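Local structure of cycloalternan-forming enzyme (Listeria monocytogenes serovar 1/2a, 5F7U) at residues A[374-377]-A[378-381]; A[441-444]-A[445-449]; A[651-655]-A[656-660]; A[675-678]-A[679-682]. The protein belongs to glycoside hydrolase family 31 and joins a TIM-barrel domain to several beta-rich domains, among them a family 6 carbohydrate-binding module. The protein carries 1 engineered substitution. All coordinates share one frame; numbering follows the deposited sequence.

Overall arrangement
All four contacts lie in the family 31 TIM-barrel domain and follow one another in series along the chain. Contact 1 holds two of the three residues of the magnesium site, between strand 367-369 and helix 377-389, and contact 2 lies on helix 439-448, with centres about 12 Å apart; Val380 packs on Met442 and Val446 between them. Contact 3 turns helix 642-653 into strand 657-660, the eighth barrel strand, which pairs with the first, 367-369. Its centre is about 24 Å from contact 1, yet Phe660 meets Trp374. Contact 4, helix 675-682, follows next and touches Phe660 through Pro675 and Trp676. Contacts 1, 3 and 4 thus gather where the last barrel strand meets the first.

Contact 1 of 4, residues A[374-377]-A[378-381]; sequences WDRE and SDVS. With MG (magnesium ion), chain J.
A magnesium site sits where the loop after barrel strand 367-369 enters helix 377-389; Asp375 in the loop and Asp379 in the first turn of the helix both bind it. Asp375 OD1 and Asp379 OD2 each lie 2.2 Å from the magnesium ion; the backbone oxygen of Glu373 and three waters complete six ligands. Asp379 OD2 does double duty, since its anti lone pair also takes the N-H of Asp375 (3.0 Å, 164°). With chi1 at 72°, the Asp375 carboxylate turns back over its own backbone, which brings OD1 to the metal. Arg376 then grips it side-on: NE reaches OD1 of Asp375 from above the carboxylate plane at 2.9 Å, while NH2 bridges to OD2. Arg376 is also the N-cap residue, its carbonyl oxygen receiving Val380 N at 3.2 Å. The Glu377 carboxylate leaves the site to bind the backbone nitrogens of Thr437 and Asp438. Trp374 CD1 rests 4.0 Å from Asp379 CB, and its NE1 is bonded to Glu672. Only 2.8 Å separates Asp375 OD1 from Asp379 OD2, a closeness the shared cation probably makes tolerable; the arginine probably offsets further negative charge and helps to fix the rotation of the Asp375 carboxylate.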
loop_
_atom_site.group_PDB
_atom_site.type_symbol
_atom_site.label_atom_id
_atom_site.label_comp_id
_atom_site.label_asym_id
_atom_site.label_seq_id
_atom_site.Cartn_x
_atom_site.Cartn_y
_atom_site.Cartn_z
ATOM N N TRP A 374 -26.498 -4.689 5.707
ATOM C CA TRP A 374 -26.991 -5.933 5.114
ATOM C C TRP A 374 -26.987 -7.010 6.190
ATOM O O TRP A 374 -25.918 -7.464 6.637
ATOM C CB TRP A 374 -26.115 -6.342 3.932
ATOM C CG TRP A 374 -26.154 -5.368 2.792
ATOM C CD1 TRP A 374 -27.094 -4.381 2.558
ATOM C CD2 TRP A 374 -25.222 -5.300 1.715
ATOM N NE1 TRP A 374 -26.775 -3.697 1.396
ATOM C CE2 TRP A 374 -25.648 -4.253 0.854
ATOM C CE3 TRP A 374 -24.056 -6.020 1.389
ATOM C CZ2 TRP A 374 -24.932 -3.889 -0.298
ATOM C CZ3 TRP A 374 -23.356 -5.664 0.218
ATOM C CH2 TRP A 374 -23.800 -4.616 -0.596
ATOM N N ASP A 375 -28.180 -7.386 6.644
ATOM C CA ASP A 375 -28.279 -8.260 7.811
ATOM C C ASP A 375 -29.313 -9.357 7.672
ATOM O O ASP A 375 -29.699 -9.973 8.671
ATOM C CB ASP A 375 -28.564 -7.436 9.089
ATOM C CG ASP A 375 -29.993 -6.874 9.129
ATOM O OD1 ASP A 375 -30.551 -6.506 8.064
ATOM O OD2 ASP A 375 -30.548 -6.774 10.250
ATOM N N ARG A 376 -29.772 -9.590 6.447
ATOM C CA ARG A 376 -30.773 -10.627 6.196
ATOM C C ARG A 376 -30.734 -11.032 4.736
ATOM O O ARG A 376 -30.184 -10.317 3.901
ATOM C CB ARG A 376 -32.180 -10.143 6.596
ATOM C CG ARG A 376 -32.648 -8.875 5.876
ATOM C CD ARG A 376 -33.802 -8.230 6.653
ATOM N NE ARG A 376 -33.289 -7.455 7.788
ATOM C CZ ARG A 376 -33.978 -7.144 8.886
ATOM N NH1 ARG A 376 -35.232 -7.558 9.057
ATOM N NH2 ARG A 376 -33.396 -6.430 9.843
ATOM N N GLU A 377 -31.328 -12.181 4.436
ATOM C CA GLU A 377 -31.361 -12.683 3.066
ATOM C C GLU A 377 -31.943 -11.692 2.070
ATOM O O GLU A 377 -31.414 -11.553 0.968
ATOM C CB GLU A 377 -32.146 -13.984 3.032
ATOM C CG GLU A 377 -31.237 -15.136 3.374
ATOM C CD GLU A 377 -31.964 -16.394 3.819
ATOM O OE1 GLU A 377 -33.190 -16.377 4.105
ATOM O OE2 GLU A 377 -31.250 -17.404 3.926
ATOM N N SER A 378 -33.013 -10.994 2.445
ATOM C CA SER A 378 -33.626 -10.046 1.502
ATOM C C SER A 378 -32.703 -8.875 1.192
ATOM O O SER A 378 -32.790 -8.311 0.103
ATOM C CB SER A 378 -34.979 -9.540 1.981
ATOM O OG SER A 378 -34.925 -8.994 3.288
ATOM N N ASP A 379 -31.825 -8.520 2.137
ATOM C CA ASP A 379 -30.810 -7.476 1.871
ATOM C C ASP A 379 -29.811 -7.964 0.829
ATOM O O ASP A 379 -29.394 -7.197 -0.058
ATOM C CB ASP A 379 -30.019 -7.071 3.146
ATOM C CG ASP A 379 -30.820 -6.170 4.115
ATOM O OD1 ASP A 379 -31.871 -5.628 3.721
ATOM O OD2 ASP A 379 -30.388 -5.981 5.279
ATOM N N VAL A 380 -29.400 -9.227 0.951
ATOM C CA VAL A 380 -28.444 -9.824 0.004
ATOM C C VAL A 380 -29.109 -9.917 -1.385
ATOM O O VAL A 380 -28.506 -9.494 -2.373
ATOM C CB VAL A 380 -27.917 -11.194 0.484
ATOM C CG1 VAL A 380 -27.087 -11.885 -0.602
ATOM C CG2 VAL A 380 -27.069 -11.031 1.740
ATOM N N SER A 381 -30.337 -10.442 -1.446
ATOM C CA SER A 381 -31.082 -10.501 -2.717
ATOM C C SER A 381 -31.217 -9.134 -3.373
ATOM O O SER A 381 -31.020 -9.006 -4.586
ATOM C CB SER A 381 -32.456 -11.130 -2.520
ATOM O OG SER A 381 -32.265 -12.438 -2.042
HETATM MG MG MG J . -30.588 -4.602 6.977
HETATM O O HOH W 1 -32.770 -4.715 6.853
HETATM O O HOH W 2 -30.823 -2.930 5.377
HETATM O O HOH W 3 -30.293 -3.486 8.995
#

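Contact 2 of 4, residues A[441-444]-A[445-449]; sequences GMVD and SVHDA
The imidazole of His447 lies over the Val443 carbonyl, whose oxygen sits 3.5 Å above one ring face, offset toward the rim. Val443 and His447 run side by side, and CG1 of the valine comes to 3.4 Å from CE1 of the ring. At the edge, in the ring plane, a water lies 2.7 Å from His447 ND1 and donates to Asp444 OD1 at 2.8 Å, linking two side chains three residues apart. NE2 is bonded to Asp532, so both ring nitrogens have polar partners, which probably fix the rotation of the ring. The backbone here is regular helix: His447 N meets Val443 O at 3.0 Å, nearly straight at 167°. Two residues before the histidine, Ser445 folds its hydroxyl onto the helix (chi1 76°), and OG donates to Met442 O at 2.7 Å; that oxygen also takes Val446 N, so two donors hold it. On the buried flank Met442 SD lies 4.1 Å from Val446 CG2, the two side chains pointing the same way. This apolar face of helix 439-448 packs against Val380 of helix 377-389 and reaches Phe397 and Leu399 of strand 396-399, while Met442 and Val443 also meet Ile453 of strand 452-457.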
loop_
_atom_site.group_PDB
_atom_site.type_symbol
_atom_site.label_atom_id
_atom_site.label_comp_id
_atom_site.label_asym_id
_atom_site.label_seq_id
_atom_site.Cartn_x
_atom_site.Cartn_y
_atom_site.Cartn_z
ATOM N N GLY A 441 -28.199 -21.628 0.330
ATOM C CA GLY A 441 -28.861 -21.092 -0.863
ATOM C C GLY A 441 -28.530 -19.639 -1.124
ATOM O O GLY A 441 -28.412 -19.218 -2.263
ATOM N N MET A 442 -28.369 -18.874 -0.046
ATOM C CA MET A 442 -27.995 -17.472 -0.161
ATOM C C MET A 442 -26.611 -17.370 -0.808
ATOM O O MET A 442 -26.420 -16.571 -1.741
ATOM C CB MET A 442 -28.045 -16.798 1.234
ATOM C CG MET A 442 -27.656 -15.312 1.287
ATOM S SD MET A 442 -25.878 -14.996 1.264
ATOM C CE MET A 442 -25.416 -15.666 2.859
ATOM N N VAL A 443 -25.652 -18.162 -0.316
ATOM C CA VAL A 443 -24.283 -18.138 -0.873
ATOM C C VAL A 443 -24.297 -18.577 -2.353
ATOM O O VAL A 443 -23.641 -17.960 -3.206
ATOM C CB VAL A 443 -23.310 -18.965 -0.000
ATOM C CG1 VAL A 443 -21.952 -19.138 -0.687
ATOM C CG2 VAL A 443 -23.117 -18.288 1.365
ATOM N N ASP A 444 -25.094 -19.600 -2.660
ATOM C CA ASP A 444 -25.224 -20.076 -4.039
ATOM C C ASP A 444 -25.713 -18.974 -4.966
ATOM O O ASP A 444 -25.232 -18.858 -6.101
ATOM C CB ASP A 444 -26.173 -21.284 -4.122
ATOM C CG ASP A 444 -25.583 -22.534 -3.521
ATOM O OD1 ASP A 444 -24.355 -22.667 -3.436
ATOM O OD2 ASP A 444 -26.357 -23.431 -3.156
ATOM N N SER A 445 -26.639 -18.146 -4.474
ATOM C CA SER A 445 -27.173 -17.053 -5.291
ATOM C C SER A 445 -26.127 -15.951 -5.500
ATOM O O SER A 445 -26.107 -15.324 -6.553
ATOM C CB SER A 445 -28.480 -16.502 -4.713
ATOM O OG SER A 445 -28.222 -15.675 -3.580
ATOM N N VAL A 446 -25.244 -15.745 -4.521
ATOM C CA VAL A 446 -24.110 -14.804 -4.705
ATOM C C VAL A 446 -23.175 -15.337 -5.805
ATOM O O VAL A 446 -22.754 -14.593 -6.690
ATOM C CB VAL A 446 -23.328 -14.532 -3.385
ATOM C CG1 VAL A 446 -22.079 -13.675 -3.627
ATOM C CG2 VAL A 446 -24.229 -13.864 -2.352
ATOM N N HIS A 447 -22.860 -16.629 -5.740
ATOM C CA HIS A 447 -22.024 -17.265 -6.764
ATOM C C HIS A 447 -22.653 -17.196 -8.159
ATOM O O HIS A 447 -21.946 -16.969 -9.149
ATOM C CB HIS A 447 -21.736 -18.719 -6.394
ATOM C CG HIS A 447 -20.874 -18.873 -5.182
ATOM N ND1 HIS A 447 -20.856 -20.029 -4.429
ATOM C CD2 HIS A 447 -20.005 -18.019 -4.588
ATOM C CE1 HIS A 447 -20.008 -19.876 -3.424
ATOM N NE2 HIS A 447 -19.478 -18.669 -3.502
ATOM N N ASP A 448 -23.982 -17.383 -8.223
ATOM C CA ASP A 448 -24.744 -17.257 -9.479
ATOM C C ASP A 448 -24.555 -15.907 -10.143
ATOM O O ASP A 448 -24.556 -15.815 -11.377
ATOM C CB ASP A 448 -26.241 -17.452 -9.233
ATOM C CG ASP A 448 -26.618 -18.897 -9.023
ATOM O OD1 ASP A 448 -25.782 -19.794 -9.298
ATOM O OD2 ASP A 448 -27.776 -19.149 -8.618
ATOM N N ALA A 449 -24.409 -14.868 -9.317
ATOM C CA ALA A 449 -24.163 -13.506 -9.791
ATOM C C ALA A 449 -22.705 -13.280 -10.192
ATOM O O ALA A 449 -22.355 -12.183 -10.602
ATOM C CB ALA A 449 -24.578 -12.487 -8.728
HETATM O O HOH W 4 -22.474 -22.030 -5.394
#

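Contact 3 of 4, residues A[651-655]-A[656-660]; sequences MAAFA and PIMQF
Met658 lays its extended side chain along the end of helix 642-653, touching Ala652 and Ala653 in turn, and this is the close-packed half of the contact. CG passes 4.0 Å from Ala652 CB, SD comes to 3.8 Å from Ala653 CA, and CE ends 3.9 Å from Ala653 CB. All three chi angles of the methionine are near 180° (chi1 -172°), which is what lets one side chain span both alanines. At the turn itself Ala655 CB and Pro656 CD stand 3.3 Å apart, tighter than usual for carbons, as neighbours joined through a proline nitrogen.

The other half is looser, and water does the joining. One water lies 2.9 Å from Ala652 O and 2.6 Å from Ile657 O, bridging helix end and strand start, although further acceptors compete for its protons. All the residues that touch here are buried, so this looser side is not a solvent-facing one. Outside the turn Arg698, from helix 687-700, binds the carbonyl oxygens of Ala653, Ala655 and Pro656 and so holds the bend.

Strand 657-660 then pairs with strand 367-369. A helix returning the chain from strand 628-631 to a parallel neighbour is the beta-alpha-beta unit of a TIM barrel, and here it supplies the last strand that closes the ring.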
loop_
_atom_site.group_PDB
_atom_site.type_symbol
_atom_site.label_atom_id
_atom_site.label_comp_id
_atom_site.label_asym_id
_atom_site.label_seq_id
_atom_site.Cartn_x
_atom_site.Cartn_y
_atom_site.Cartn_z
ATOM N N MET A 651 -10.531 7.112 -8.591
ATOM C CA MET A 651 -9.281 6.664 -7.978
ATOM C C MET A 651 -9.387 5.170 -7.602
ATOM O O MET A 651 -8.469 4.409 -7.880
ATOM C CB MET A 651 -8.890 7.541 -6.789
ATOM C CG MET A 651 -7.603 7.100 -6.079
ATOM S SD MET A 651 -7.947 5.851 -4.816
ATOM C CE MET A 651 -6.298 5.275 -4.451
ATOM N N ALA A 652 -10.514 4.772 -7.007
ATOM C CA ALA A 652 -10.687 3.398 -6.514
ATOM C C ALA A 652 -10.600 2.376 -7.637
ATOM O O ALA A 652 -10.025 1.282 -7.461
ATOM C CB ALA A 652 -12.014 3.251 -5.768
ATOM N N ALA A 653 -11.152 2.736 -8.799
ATOM C CA ALA A 653 -11.121 1.859 -9.970
ATOM C C ALA A 653 -9.686 1.698 -10.488
ATOM O O ALA A 653 -9.383 0.710 -11.155
ATOM C CB ALA A 653 -12.032 2.409 -11.063
ATOM N N PHE A 654 -8.811 2.644 -10.131
ATOM C CA PHE A 654 -7.375 2.599 -10.476
ATOM C C PHE A 654 -6.494 2.381 -9.245
ATOM O O PHE A 654 -5.383 2.945 -9.156
ATOM C CB PHE A 654 -6.945 3.876 -11.245
ATOM C CG PHE A 654 -7.351 3.871 -12.691
ATOM C CD1 PHE A 654 -8.653 4.206 -13.063
ATOM C CD2 PHE A 654 -6.440 3.470 -13.699
ATOM C CE1 PHE A 654 -9.051 4.188 -14.404
ATOM C CE2 PHE A 654 -6.826 3.463 -15.040
ATOM C CZ PHE A 654 -8.137 3.817 -15.392
ATOM N N ALA A 655 -7.009 1.600 -8.281
ATOM C CA ALA A 655 -6.219 1.236 -7.103
ATOM C C ALA A 655 -6.140 -0.288 -7.007
ATOM O O ALA A 655 -6.816 -0.982 -7.784
ATOM C CB ALA A 655 -6.806 1.871 -5.840
ATOM N N PRO A 656 -5.260 -0.834 -6.127
ATOM C CA PRO A 656 -5.051 -2.294 -6.166
ATOM C C PRO A 656 -6.336 -3.097 -5.921
ATOM O O PRO A 656 -6.601 -4.043 -6.662
ATOM C CB PRO A 656 -4.030 -2.529 -5.039
ATOM C CG PRO A 656 -3.261 -1.235 -4.983
ATOM C CD PRO A 656 -4.327 -0.180 -5.181
ATOM N N ILE A 657 -7.134 -2.684 -4.937
ATOM C CA ILE A 657 -8.397 -3.355 -4.593
ATOM C C ILE A 657 -9.500 -2.299 -4.511
ATOM O O ILE A 657 -9.355 -1.288 -3.802
ATOM C CB ILE A 657 -8.316 -4.122 -3.238
ATOM C CG1 ILE A 657 -7.145 -5.133 -3.177
ATOM C CG2 ILE A 657 -9.665 -4.766 -2.872
ATOM C CD1 ILE A 657 -7.254 -6.335 -4.119
ATOM N N MET A 658 -10.590 -2.536 -5.229
ATOM C CA MET A 658 -11.720 -1.600 -5.315
ATOM C C MET A 658 -12.875 -2.137 -4.471
ATOM O O MET A 658 -13.320 -3.274 -4.677
ATOM C CB MET A 658 -12.172 -1.454 -6.777
ATOM C CG MET A 658 -13.205 -0.356 -6.990
ATOM S SD MET A 658 -13.839 -0.386 -8.674
ATOM C CE MET A 658 -14.792 1.129 -8.591
ATOM N N GLN A 659 -13.348 -1.331 -3.503
ATOM C CA GLN A 659 -14.339 -1.825 -2.519
ATOM C C GLN A 659 -15.147 -0.658 -1.953
ATOM O O GLN A 659 -14.552 0.336 -1.516
ATOM C CB GLN A 659 -13.611 -2.540 -1.353
ATOM C CG GLN A 659 -14.504 -3.160 -0.257
ATOM C CD GLN A 659 -14.463 -2.460 1.098
ATOM O OE1 GLN A 659 -14.964 -3.014 2.087
ATOM N NE2 GLN A 659 -13.882 -1.255 1.171
ATOM N N PHE A 660 -16.476 -0.767 -1.969
ATOM C CA PHE A 660 -17.329 0.190 -1.209
ATOM C C PHE A 660 -17.856 -0.460 0.049
ATOM O O PHE A 660 -18.010 -1.693 0.108
ATOM C CB PHE A 660 -18.456 0.861 -2.065
ATOM C CG PHE A 660 -19.554 -0.078 -2.536
ATOM C CD1 PHE A 660 -20.570 -0.506 -1.657
ATOM C CD2 PHE A 660 -19.612 -0.496 -3.883
ATOM C CE1 PHE A 660 -21.593 -1.348 -2.101
ATOM C CE2 PHE A 660 -20.631 -1.351 -4.330
ATOM C CZ PHE A 660 -21.634 -1.764 -3.439
HETATM O O HOH W 5 -9.686 1.191 -4.533
#

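Contact 4 of 4, residues A[675-678]-A[679-682]; sequences PWNA and VART
Thr682 and Ala678 show the side-chain-to-backbone bonding of helix 675-682. The threonine OG1 donates to Ala678 O at 2.8 Å while Thr682 N reaches the same oxygen at 3.0 Å, and the two arrive from opposite faces of the carbonyl plane. A chi1 of 64° turns the hydroxyl back against the helix for this; OG1 in addition accepts from Asp684 N, just past the helix end, so the last turn is tied both ways.

Ordinary helical bonds also join the two halves. Val679 N binds Pro675 O, Ala680 N binds Trp676 O, and Arg681 N binds Asn677 O at 2.8 Å, the shortest of these backbone bonds.

Among the van der Waals contacts, Asn677 and Arg681 lie side by side, pointing the same way, with the amide ND2 3.6 Å from Arg681 CG and the amide and guanidinium planes 66° apart. Val679 CG2 rests 3.4 Å from Pro675 O.

Charge and amide groups find their partners beyond the helix. Asn677 ND2 binds the carbonyl oxygens of Ser670 and Glu672, and Arg681 NH1 binds Ser670 O and forms a salt bridge with Glu671, so the two side chains together hold the loop before the helix.

Pro675, Ala678, Val679 and Thr682 face helix 687-700, meeting Phe691 or Ile687, while Tyr645 of helix 642-653 touches Pro675 and Ala678. Trp676 reaches out to Asn386 and Ala387 of helix 377-389.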
loop_
_atom_site.group_PDB
_atom_site.type_symbol
_atom_site.label_atom_id
_atom_site.label_comp_id
_atom_site.label_asym_id
_atom_site.label_seq_id
_atom_site.Cartn_x
_atom_site.Cartn_y
_atom_site.Cartn_z
ATOM N N PRO A 675 -23.320 2.589 -5.961
ATOM C CA PRO A 675 -23.618 3.703 -6.874
ATOM C C PRO A 675 -25.112 4.001 -6.969
ATOM O O PRO A 675 -25.477 5.164 -7.089
ATOM C CB PRO A 675 -23.043 3.249 -8.221
ATOM C CG PRO A 675 -22.899 1.761 -8.107
ATOM C CD PRO A 675 -22.607 1.489 -6.652
ATOM N N TRP A 676 -25.966 2.971 -6.878
ATOM C CA TRP A 676 -27.409 3.188 -6.909
ATOM C C TRP A 676 -27.896 3.959 -5.663
ATOM O O TRP A 676 -28.728 4.870 -5.774
ATOM C CB TRP A 676 -28.187 1.860 -7.160
ATOM C CG TRP A 676 -27.897 0.773 -6.157
ATOM C CD1 TRP A 676 -28.544 0.570 -4.979
ATOM C CD2 TRP A 676 -26.896 -0.259 -6.249
ATOM N NE1 TRP A 676 -27.993 -0.504 -4.308
ATOM C CE2 TRP A 676 -26.976 -1.027 -5.057
ATOM C CE3 TRP A 676 -25.920 -0.591 -7.203
ATOM C CZ2 TRP A 676 -26.146 -2.132 -4.809
ATOM C CZ3 TRP A 676 -25.064 -1.687 -6.950
ATOM C CH2 TRP A 676 -25.185 -2.440 -5.754
ATOM N N ASN A 677 -27.373 3.624 -4.484
ATOM C CA ASN A 677 -27.714 4.417 -3.301
ATOM C C ASN A 677 -27.142 5.820 -3.319
ATOM O O ASN A 677 -27.771 6.741 -2.779
ATOM C CB ASN A 677 -27.334 3.726 -1.985
ATOM C CG ASN A 677 -28.085 4.318 -0.799
ATOM O OD1 ASN A 677 -29.312 4.442 -0.842
ATOM N ND2 ASN A 677 -27.352 4.757 0.222
ATOM N N ALA A 678 -25.971 5.987 -3.936
ATOM C CA ALA A 678 -25.375 7.321 -4.052
ATOM C C ALA A 678 -26.276 8.230 -4.897
ATOM O O ALA A 678 -26.512 9.385 -4.533
ATOM C CB ALA A 678 -23.945 7.241 -4.596
ATOM N N VAL A 679 -26.796 7.692 -6.009
ATOM C CA VAL A 679 -27.806 8.384 -6.821
ATOM C C VAL A 679 -29.013 8.766 -5.942
ATOM O O VAL A 679 -29.452 9.932 -5.956
ATOM C CB VAL A 679 -28.232 7.535 -8.059
ATOM C CG1 VAL A 679 -29.484 8.102 -8.737
ATOM C CG2 VAL A 679 -27.094 7.468 -9.062
ATOM N N ALA A 680 -29.535 7.810 -5.167
ATOM C CA ALA A 680 -30.715 8.050 -4.318
ATOM C C ALA A 680 -30.470 9.154 -3.272
ATOM O O ALA A 680 -31.284 10.079 -3.158
ATOM C CB ALA A 680 -31.164 6.756 -3.645
ATOM N N ARG A 681 -29.335 9.084 -2.574
ATOM C CA ARG A 681 -29.003 10.010 -1.485
ATOM C C ARG A 681 -28.663 11.425 -1.936
ATOM O O ARG A 681 -29.063 12.389 -1.279
ATOM C CB ARG A 681 -27.850 9.457 -0.622
ATOM C CG ARG A 681 -28.207 8.228 0.211
ATOM C CD ARG A 681 -29.252 8.524 1.297
ATOM N NE ARG A 681 -28.841 9.613 2.205
ATOM C CZ ARG A 681 -28.115 9.474 3.311
ATOM N NH1 ARG A 681 -27.691 8.287 3.711
ATOM N NH2 ARG A 681 -27.797 10.547 4.032
ATOM N N THR A 682 -27.946 11.552 -3.048
ATOM C CA THR A 682 -27.496 12.872 -3.535
ATOM C C THR A 682 -28.462 13.492 -4.537
ATOM O O THR A 682 -28.408 14.696 -4.771
ATOM C CB THR A 682 -26.125 12.797 -4.259
ATOM O OG1 THR A 682 -26.260 11.988 -5.426
ATOM C CG2 THR A 682 -25.033 12.213 -3.381
#